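Local coordinates for protein phosphodiesterase (Salpingoeca rosetta, PDB 7D7P) that is a phosphodiesterase with an all-helical domain of the HD superfamily that holds a zinc and a magnesium ion, at residues Met41-Leu46 / Leu122-Ala127; Leu136-Ile141 / Arg207-Asn212; Gly311-Ile316 / Glu347-Ala352; Val319-His324 / Thr340-Leu345. One frame throughout, in Å; residues are numbered along the deposited sequence.

Contact 1: residues Met41-Leu46 / Leu122-Ala127; sequences MDAEKL and LLTSVA
A43 packs directly against T124, and this is the tight part of the contact. The methyl carbon A43 CB lies 3.2 Å from the backbone oxygen T124 O. The two branches of T124 do different work. T124 CG2 packs on L46 CB at 3.7 Å, while OG1 turns back to its own helix and bonds to Y120 O, one turn earlier. A chi1 of -57° puts them there, with CG2 anti to the backbone N and OG1 beside it. L46 slants over the T124 methyl, with its CD1 3.9 Å from T124 CG2.

M41 gives a looser touch. Its chain bends at chi3 (62°), which turns the terminal methyl toward the helix backbone. M41 CE is then 4.1 Å from L123 O. M41 also rests on T128 and on L136 of helix 133-145.

The other side of residues 41-46 faces solvent. D42 and E44 are exposed and point away from residues 122-127. D42 works within its own segment. D42 OD2 accepts a weak bond from K45 N, with a length of 3.3 Å. No hydrogen bond joins the two segments. The arrangement is an aspartate N-cap that starts the short helix 43-47, packed by methyl and aliphatic groups against the last turn of helix 109-126, its carbonyl oxygens included.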
# COMPACT_ATOMS: atom_id res chain seq x y z
N MET A 41 -37.87 8.15 1.87
CA MET A 41 -37.03 7.88 0.72
C MET A 41 -37.20 6.43 0.29
O MET A 41 -37.24 5.53 1.12
CB MET A 41 -35.55 8.14 1.02
CG MET A 41 -35.22 9.54 1.51
SD MET A 41 -33.71 9.59 2.50
CE MET A 41 -32.49 9.07 1.29
N ASP A 42 -37.29 6.22 -1.03
CA ASP A 42 -37.16 4.90 -1.63
C ASP A 42 -35.97 4.96 -2.57
O ASP A 42 -36.02 5.63 -3.61
CB ASP A 42 -38.43 4.48 -2.37
CG ASP A 42 -38.31 3.10 -2.98
OD1 ASP A 42 -38.23 2.12 -2.21
OD2 ASP A 42 -38.29 2.99 -4.22
N ALA A 43 -34.90 4.24 -2.21
CA ALA A 43 -33.62 4.37 -2.91
C ALA A 43 -33.74 4.03 -4.39
O ALA A 43 -33.04 4.63 -5.22
CB ALA A 43 -32.57 3.49 -2.24
N GLU A 44 -34.60 3.08 -4.75
CA GLU A 44 -34.62 2.60 -6.12
C GLU A 44 -35.29 3.60 -7.05
O GLU A 44 -34.88 3.76 -8.21
CB GLU A 44 -35.31 1.24 -6.19
CG GLU A 44 -34.62 0.19 -5.34
CD GLU A 44 -34.90 -1.22 -5.80
OE1 GLU A 44 -35.53 -1.39 -6.87
OE2 GLU A 44 -34.47 -2.16 -5.11
N LYS A 45 -36.33 4.28 -6.57
CA LYS A 45 -36.90 5.39 -7.33
C LYS A 45 -35.88 6.51 -7.50
O LYS A 45 -35.75 7.08 -8.59
CB LYS A 45 -38.16 5.90 -6.64
N LEU A 46 -35.14 6.83 -6.44
CA LEU A 46 -34.13 7.88 -6.52
C LEU A 46 -33.00 7.49 -7.47
O LEU A 46 -32.53 8.33 -8.25
CB LEU A 46 -33.58 8.17 -5.12
CG LEU A 46 -34.56 8.79 -4.12
CD1 LEU A 46 -34.04 8.67 -2.69
CD2 LEU A 46 -34.82 10.24 -4.48
N LEU A 122 -24.39 8.98 -1.54
CA LEU A 122 -24.06 8.08 -0.44
C LEU A 122 -25.28 7.82 0.45
O LEU A 122 -25.51 6.67 0.86
CB LEU A 122 -22.91 8.66 0.38
CG LEU A 122 -21.54 8.67 -0.28
CD1 LEU A 122 -20.58 9.59 0.47
CD2 LEU A 122 -20.97 7.26 -0.36
N LEU A 123 -26.05 8.86 0.76
CA LEU A 123 -27.21 8.68 1.63
C LEU A 123 -28.29 7.85 0.94
O LEU A 123 -28.96 7.03 1.59
CB LEU A 123 -27.78 10.04 2.05
CG LEU A 123 -26.89 10.94 2.90
CD1 LEU A 123 -27.62 12.24 3.21
CD2 LEU A 123 -26.46 10.24 4.19
N THR A 124 -28.49 8.05 -0.36
CA THR A 124 -29.45 7.25 -1.10
C THR A 124 -29.05 5.78 -1.11
O THR A 124 -29.91 4.90 -1.09
CB THR A 124 -29.58 7.77 -2.53
OG1 THR A 124 -29.96 9.15 -2.50
CG2 THR A 124 -30.62 6.98 -3.31
N SER A 125 -27.74 5.50 -1.09
CA SER A 125 -27.27 4.12 -1.21
C SER A 125 -27.40 3.35 0.10
O SER A 125 -27.72 2.16 0.08
CB SER A 125 -25.82 4.10 -1.70
OG SER A 125 -25.70 4.77 -2.94
N VAL A 126 -27.13 3.99 1.24
CA VAL A 126 -27.00 3.24 2.50
C VAL A 126 -27.86 3.78 3.63
O VAL A 126 -28.03 3.06 4.64
CB VAL A 126 -25.52 3.18 2.94
CG1 VAL A 126 -24.65 2.57 1.85
CG2 VAL A 126 -25.02 4.56 3.33
N ALA A 127 -28.41 4.99 3.57
CA ALA A 127 -29.01 5.61 4.74
C ALA A 127 -30.53 5.72 4.69
O ALA A 127 -31.12 6.25 5.63
CB ALA A 127 -28.41 7.01 4.96

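Contact 2: residues Leu136-Ile141 / Arg207-Asn212; sequences LLAMLI and RAVIIN
A138 O lies against the I210 side chain, 3.5 Å from I210 CG1. I210 CD1 is a looser neighbour, 4.1 Å from A138 O. No hydrogen bond crosses here. The motif is a pair of packed helices inside the helical phosphodiesterase fold. Helices 133-145 and 200-215 run roughly the same way, at 37° between the two short segments, and the axes of these segments come within 8.8 Å.

The small side chain of A138 marks the closest backbone approach, opposite I210. A138 CB faces both V209 and I210. V209 CG1 is 3.7 Å from A138 CB, and I210 CG1 is 3.9 Å from it. V209 has chi1 near 166°, and the branch it thereby places anti to the backbone N is the one that touches.

M139 starts off pointing away from the partner helix. Its chain bends at chi2 and chi3, which brings the sulfur back across V209 at about a right angle. The M139 side chain also touches L252 and L256 of helix 245-260. All five touching residues are buried. At the far end of the contact, the methyl I141 CG2 stands 3.9 Å from I210 CD1.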
# COMPACT_ATOMS: atom_id res chain seq x y z
N LEU A 136 -31.61 14.45 7.18
CA LEU A 136 -31.38 14.50 5.74
C LEU A 136 -31.23 15.94 5.26
O LEU A 136 -30.31 16.27 4.51
CB LEU A 136 -32.52 13.80 4.99
CG LEU A 136 -32.45 13.82 3.47
CD1 LEU A 136 -31.20 13.10 2.98
CD2 LEU A 136 -33.71 13.20 2.86
N LEU A 137 -32.15 16.82 5.68
CA LEU A 137 -32.03 18.24 5.35
C LEU A 137 -30.73 18.82 5.90
O LEU A 137 -30.08 19.63 5.23
CB LEU A 137 -33.23 19.01 5.90
CG LEU A 137 -33.21 20.53 5.78
CD1 LEU A 137 -33.23 20.96 4.32
CD2 LEU A 137 -34.37 21.15 6.55
N ALA A 138 -30.33 18.40 7.10
CA ALA A 138 -29.09 18.90 7.69
C ALA A 138 -27.87 18.46 6.89
O ALA A 138 -26.89 19.21 6.79
CB ALA A 138 -28.96 18.43 9.14
N MET A 139 -27.89 17.25 6.33
CA MET A 139 -26.74 16.77 5.57
C MET A 139 -26.58 17.55 4.27
O MET A 139 -25.45 17.79 3.82
CB MET A 139 -26.87 15.28 5.30
CG MET A 139 -26.74 14.42 6.55
SD MET A 139 -25.16 14.66 7.38
CE MET A 139 -24.05 13.92 6.19
N LEU A 140 -27.69 17.95 3.64
CA LEU A 140 -27.61 18.74 2.42
C LEU A 140 -27.03 20.12 2.69
O LEU A 140 -26.19 20.61 1.92
CB LEU A 140 -29.00 18.86 1.78
CG LEU A 140 -29.71 17.56 1.40
CD1 LEU A 140 -30.96 17.85 0.56
CD2 LEU A 140 -28.78 16.62 0.66
N ILE A 141 -27.47 20.77 3.77
CA ILE A 141 -26.95 22.09 4.12
C ILE A 141 -25.48 22.00 4.51
O ILE A 141 -24.66 22.82 4.09
CB ILE A 141 -27.80 22.72 5.23
CG1 ILE A 141 -29.23 22.95 4.75
CG2 ILE A 141 -27.17 24.03 5.71
CD1 ILE A 141 -30.19 23.38 5.86
N ARG A 207 -29.00 21.53 13.91
CA ARG A 207 -27.79 22.29 14.24
C ARG A 207 -26.69 21.36 14.75
O ARG A 207 -25.52 21.52 14.37
CB ARG A 207 -28.12 23.36 15.28
CG ARG A 207 -26.93 24.15 15.79
CD ARG A 207 -27.36 25.50 16.36
NE ARG A 207 -26.29 26.18 17.08
CZ ARG A 207 -25.33 26.89 16.49
NH1 ARG A 207 -25.29 27.01 15.17
NH2 ARG A 207 -24.39 27.48 17.23
N ALA A 208 -27.04 20.39 15.60
CA ALA A 208 -26.05 19.46 16.11
C ALA A 208 -25.44 18.62 14.99
O ALA A 208 -24.24 18.34 15.00
CB ALA A 208 -26.67 18.56 17.18
N VAL A 209 -26.26 18.21 14.02
CA VAL A 209 -25.77 17.39 12.92
C VAL A 209 -24.82 18.19 12.04
O VAL A 209 -23.76 17.70 11.63
CB VAL A 209 -26.95 16.81 12.12
CG1 VAL A 209 -26.46 16.24 10.80
CG2 VAL A 209 -27.66 15.73 12.93
N ILE A 210 -25.19 19.44 11.73
CA ILE A 210 -24.35 20.27 10.86
C ILE A 210 -23.01 20.56 11.52
O ILE A 210 -21.96 20.46 10.89
CB ILE A 210 -25.10 21.57 10.49
CG1 ILE A 210 -26.26 21.27 9.53
CG2 ILE A 210 -24.13 22.57 9.87
CD1 ILE A 210 -27.18 22.44 9.31
N ILE A 211 -23.04 20.93 12.81
CA ILE A 211 -21.80 21.25 13.52
C ILE A 211 -20.88 20.04 13.55
O ILE A 211 -19.70 20.12 13.18
CB ILE A 211 -22.11 21.77 14.93
CG1 ILE A 211 -22.74 23.17 14.87
CG2 ILE A 211 -20.84 21.79 15.78
CD1 ILE A 211 -23.32 23.63 16.20
N ASN A 212 -21.40 18.89 13.99
CA ASN A 212 -20.57 17.71 14.15
C ASN A 212 -20.01 17.23 12.82
O ASN A 212 -18.86 16.81 12.74
CB ASN A 212 -21.35 16.59 14.84
CG ASN A 212 -20.50 15.37 15.12
OD1 ASN A 212 -20.50 14.40 14.36
ND2 ASN A 212 -19.76 15.41 16.23

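Contact 3: residues Gly311-Ile316 / Glu347-Ala352; sequences GEIGFI and EWKAIA
E312 lies over one face of the W348 indole. E312 CB is 3.6 Å from the centroid of the five-membered ring, almost exactly on the ring normal, which is a CH-pi contact. E312 CG follows toward the rim, 3.6 Å from W348 CE2. The glutamate chain bends at chi2 (-65°), and its carboxylate plane is turned 56° from the ring.

I313 packs alongside with its long branch. I313 CG1 is 3.8 Å from W348 CB. I313 CD1 reaches A352 CB at 3.8 Å and also touches the aliphatic part of K349, crossing it at about a right angle. I316 CD1 meets the indole obliquely, 4.0 Å from W348 CD1.

The second shell fixes the tryptophan. N271 of helix 268-291 accepts from W348 NE1 through OD1, and its ND2 gives a weak bond to E312 OE2. F268 stacks edge-to-face with the indole. Segments 311-316 and 347-352 run roughly antiparallel, at 143°.

No hydrogen bond joins these two segments, and the touching surface is mostly carbon. N271 serves both polar ends. Burial of the E312 carboxylate beside the indole may disfavour its charged form somewhat, and the weak N271 bond would partly compensate.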
# COMPACT_ATOMS: atom_id res chain seq x y z
N GLY A 311 2.24 11.95 -5.00
CA GLY A 311 1.40 12.33 -3.88
C GLY A 311 0.07 11.60 -3.86
O GLY A 311 -0.45 11.25 -2.79
N GLU A 312 -0.50 11.34 -5.04
CA GLU A 312 -1.78 10.63 -5.11
C GLU A 312 -1.62 9.17 -4.71
O GLU A 312 -2.50 8.61 -4.04
CB GLU A 312 -2.36 10.74 -6.52
CG GLU A 312 -3.06 12.05 -6.81
CD GLU A 312 -4.29 12.25 -5.95
OE1 GLU A 312 -4.31 13.21 -5.16
OE2 GLU A 312 -5.24 11.44 -6.07
N ILE A 313 -0.52 8.54 -5.11
CA ILE A 313 -0.29 7.14 -4.74
C ILE A 313 -0.21 6.99 -3.23
O ILE A 313 -0.81 6.09 -2.64
CB ILE A 313 0.98 6.61 -5.43
CG1 ILE A 313 0.79 6.57 -6.95
CG2 ILE A 313 1.34 5.23 -4.90
CD1 ILE A 313 2.09 6.47 -7.71
N GLY A 314 0.54 7.89 -2.57
CA GLY A 314 0.64 7.82 -1.12
C GLY A 314 -0.67 8.15 -0.43
O GLY A 314 -1.03 7.51 0.56
N PHE A 315 -1.39 9.15 -0.93
CA PHE A 315 -2.66 9.54 -0.32
C PHE A 315 -3.69 8.43 -0.46
O PHE A 315 -4.48 8.19 0.46
CB PHE A 315 -3.16 10.84 -0.94
CG PHE A 315 -4.43 11.36 -0.32
CD1 PHE A 315 -4.46 11.72 1.02
CD2 PHE A 315 -5.58 11.48 -1.08
CE1 PHE A 315 -5.63 12.21 1.59
CE2 PHE A 315 -6.75 11.97 -0.51
CZ PHE A 315 -6.77 12.33 0.82
N ILE A 316 -3.70 7.73 -1.59
CA ILE A 316 -4.65 6.65 -1.79
C ILE A 316 -4.25 5.42 -0.98
O ILE A 316 -5.10 4.78 -0.35
CB ILE A 316 -4.77 6.33 -3.29
CG1 ILE A 316 -5.51 7.46 -4.02
CG2 ILE A 316 -5.47 5.00 -3.51
CD1 ILE A 316 -5.43 7.37 -5.53
N GLU A 347 -3.60 3.85 -12.40
CA GLU A 347 -3.27 4.87 -13.39
C GLU A 347 -2.16 5.79 -12.89
O GLU A 347 -1.22 6.10 -13.63
CB GLU A 347 -4.52 5.69 -13.74
CG GLU A 347 -4.49 6.31 -15.12
CD GLU A 347 -4.79 5.30 -16.21
OE1 GLU A 347 -5.93 4.77 -16.24
OE2 GLU A 347 -3.89 5.03 -17.04
N TRP A 348 -2.25 6.23 -11.63
CA TRP A 348 -1.20 7.09 -11.08
C TRP A 348 0.14 6.36 -11.04
O TRP A 348 1.19 6.97 -11.28
CB TRP A 348 -1.59 7.56 -9.68
CG TRP A 348 -2.70 8.58 -9.65
CD1 TRP A 348 -3.94 8.43 -9.10
CD2 TRP A 348 -2.67 9.91 -10.20
NE1 TRP A 348 -4.68 9.57 -9.27
CE2 TRP A 348 -3.92 10.50 -9.94
CE3 TRP A 348 -1.70 10.65 -10.88
CZ2 TRP A 348 -4.24 11.80 -10.34
CZ3 TRP A 348 -2.01 11.94 -11.27
CH2 TRP A 348 -3.27 12.50 -11.00
N LYS A 349 0.12 5.06 -10.75
CA LYS A 349 1.36 4.29 -10.72
C LYS A 349 1.98 4.14 -12.11
O LYS A 349 3.20 4.08 -12.24
CB LYS A 349 1.12 2.92 -10.09
CG LYS A 349 0.84 2.96 -8.60
CD LYS A 349 0.56 1.58 -8.03
CE LYS A 349 1.77 0.68 -8.15
NZ LYS A 349 1.51 -0.67 -7.58
N ALA A 350 1.14 4.08 -13.15
CA ALA A 350 1.67 4.05 -14.51
C ALA A 350 2.36 5.37 -14.86
O ALA A 350 3.40 5.37 -15.53
CB ALA A 350 0.55 3.75 -15.51
N ILE A 351 1.80 6.49 -14.40
CA ILE A 351 2.42 7.79 -14.65
C ILE A 351 3.73 7.91 -13.88
O ILE A 351 4.74 8.39 -14.42
CB ILE A 351 1.45 8.92 -14.28
CG1 ILE A 351 0.20 8.85 -15.15
CG2 ILE A 351 2.13 10.28 -14.41
CD1 ILE A 351 -0.90 9.80 -14.73
N ALA A 352 3.74 7.48 -12.61
CA ALA A 352 4.96 7.56 -11.81
C ALA A 352 6.05 6.65 -12.37
O ALA A 352 7.24 7.00 -12.34
CB ALA A 352 4.66 7.22 -10.36

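Contact 4: residues Val319-His324 / Thr340-Leu345; sequences VVKPWH and TIDANL
K321 and D342 make the polar link. K321 NZ donates to D342 OD1 at 2.8 Å, as part of a salt bridge. The ammonium comes from above the carboxylate plane, 36° out of it. The lysine CG is anti to the backbone N (chi1 -167°) and the rest of the chain is extended, which carries NZ across to D342. The two side chains cross at about a right angle. L345 CD2 lies 4.2 Å from K321 NZ and flanks the bridge with an apolar group. E287 of the second subunit also comes near. It makes a long, weak ion pair with K321, and its carboxylate lies close to that of D342. The lysine charge probably eases this meeting of two acids.

The helices form an antiparallel hairpin, 305-330 followed by 336-359, in the C-terminal part of the helical domain. The short segments run at 161°, with axes 10.8 Å apart. The first helix is kinked at P322, whose N makes no bond to the preceding turn.

Apolar packing centres on I341. Its tip CD1 rests against both V320 and H324, residues one turn apart on the other helix. V320 CG1 is 3.8 Å from I341 CD1.

The same methyl makes a CH-pi contact with the H324 imidazole. I341 CD1 sits over one face of the H324 ring, 3.8 Å from the centroid and shifted toward the rim. The nearest ring atom is H324 CG, 3.6 Å from I341 CD1. I265 in a loop touches both side chains.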
# COMPACT_ATOMS: atom_id res chain seq x y z
N VAL A 319 -4.47 6.58 3.07
CA VAL A 319 -5.59 7.34 3.63
C VAL A 319 -6.92 6.88 3.03
O VAL A 319 -7.83 6.48 3.76
CB VAL A 319 -5.41 8.85 3.43
CG1 VAL A 319 -6.60 9.61 3.98
CG2 VAL A 319 -4.12 9.32 4.08
N VAL A 320 -7.03 6.93 1.70
CA VAL A 320 -8.32 6.68 1.06
C VAL A 320 -8.65 5.19 1.05
O VAL A 320 -9.75 4.78 1.44
CB VAL A 320 -8.34 7.26 -0.37
CG1 VAL A 320 -9.70 7.05 -1.01
CG2 VAL A 320 -7.99 8.74 -0.33
N LYS A 321 -7.71 4.36 0.61
CA LYS A 321 -7.98 2.92 0.52
C LYS A 321 -8.26 2.29 1.88
O LYS A 321 -9.26 1.55 1.99
CB LYS A 321 -6.81 2.21 -0.19
CG LYS A 321 -7.11 0.79 -0.62
CD LYS A 321 -6.09 0.31 -1.64
CE LYS A 321 -6.42 -1.07 -2.18
NZ LYS A 321 -5.58 -1.41 -3.36
N PRO A 322 -7.47 2.51 2.94
CA PRO A 322 -7.84 1.95 4.24
C PRO A 322 -9.16 2.48 4.76
O PRO A 322 -9.88 1.76 5.47
CB PRO A 322 -6.67 2.34 5.15
CG PRO A 322 -5.54 2.61 4.23
CD PRO A 322 -6.16 3.20 3.00
N TRP A 323 -9.52 3.72 4.43
CA TRP A 323 -10.80 4.27 4.84
C TRP A 323 -11.96 3.50 4.20
O TRP A 323 -12.88 3.05 4.89
CB TRP A 323 -10.88 5.76 4.50
CG TRP A 323 -12.20 6.40 4.81
CD1 TRP A 323 -13.25 6.59 3.96
CD2 TRP A 323 -12.62 6.93 6.08
NE1 TRP A 323 -14.29 7.21 4.61
CE2 TRP A 323 -13.93 7.43 5.91
CE3 TRP A 323 -12.02 7.03 7.34
CZ2 TRP A 323 -14.64 8.02 6.96
CZ3 TRP A 323 -12.73 7.61 8.37
CH2 TRP A 323 -14.02 8.10 8.17
N HIS A 324 -11.91 3.34 2.88
CA HIS A 324 -13.00 2.69 2.16
C HIS A 324 -13.04 1.19 2.39
O HIS A 324 -14.10 0.58 2.22
CB HIS A 324 -12.91 3.00 0.67
CG HIS A 324 -13.48 4.33 0.29
ND1 HIS A 324 -14.75 4.47 -0.22
CD2 HIS A 324 -12.96 5.58 0.36
CE1 HIS A 324 -14.99 5.75 -0.46
NE2 HIS A 324 -13.92 6.44 -0.11
N THR A 340 -13.07 1.54 -8.16
CA THR A 340 -12.73 2.84 -8.72
C THR A 340 -11.41 3.35 -8.15
O THR A 340 -10.56 3.87 -8.88
CB THR A 340 -13.85 3.84 -8.46
OG1 THR A 340 -15.07 3.37 -9.06
CG2 THR A 340 -13.50 5.20 -9.05
N ILE A 341 -11.23 3.21 -6.83
CA ILE A 341 -9.99 3.64 -6.20
C ILE A 341 -8.80 2.88 -6.78
O ILE A 341 -7.74 3.47 -7.05
CB ILE A 341 -10.09 3.46 -4.67
CG1 ILE A 341 -11.03 4.51 -4.07
CG2 ILE A 341 -8.72 3.53 -4.02
CD1 ILE A 341 -11.55 4.15 -2.70
N ASP A 342 -8.95 1.57 -7.01
CA ASP A 342 -7.85 0.78 -7.54
C ASP A 342 -7.51 1.16 -8.97
O ASP A 342 -6.34 1.25 -9.34
CB ASP A 342 -8.18 -0.71 -7.44
CG ASP A 342 -8.07 -1.24 -6.03
OD1 ASP A 342 -7.51 -0.53 -5.17
OD2 ASP A 342 -8.54 -2.37 -5.77
N ALA A 343 -8.53 1.40 -9.80
CA ALA A 343 -8.28 1.82 -11.18
C ALA A 343 -7.51 3.14 -11.23
O ALA A 343 -6.57 3.28 -12.02
CB ALA A 343 -9.60 1.94 -11.94
N ASN A 344 -7.90 4.10 -10.39
CA ASN A 344 -7.16 5.36 -10.32
C ASN A 344 -5.75 5.14 -9.76
O ASN A 344 -4.79 5.74 -10.25
CB ASN A 344 -7.92 6.38 -9.47
CG ASN A 344 -9.19 6.86 -10.14
OD1 ASN A 344 -9.28 6.91 -11.37
ND2 ASN A 344 -10.18 7.23 -9.33
N LEU A 345 -5.62 4.30 -8.74
CA LEU A 345 -4.31 4.00 -8.19
C LEU A 345 -3.40 3.37 -9.23
O LEU A 345 -2.21 3.73 -9.33
CB LEU A 345 -4.44 3.08 -6.97
CG LEU A 345 -3.14 2.66 -6.29
CD1 LEU A 345 -2.37 3.88 -5.81
CD2 LEU A 345 -3.43 1.71 -5.14

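How the contacts relate
From the N terminus, contact 1 closes first and ties the short helix 43-47 to the end of helix 109-126. Contact 2 follows in series and joins helix 133-145 to helix 200-215. The two touch where L123 packs on L136 and M139. Contacts 3 and 4 come later, and both join helices 305-330 and 336-359. Contact 4 is nested within the loop closed by contact 3. Their centres are about 10 Å apart. They meet through F315 and I316, whose O atoms probably accept from V320 N and K321 N, and an I316 methyl packs on I341. Contact 2 lies across the chain's centre from this hairpin, and the centres of contacts 2 and 3 are about 34 Å apart.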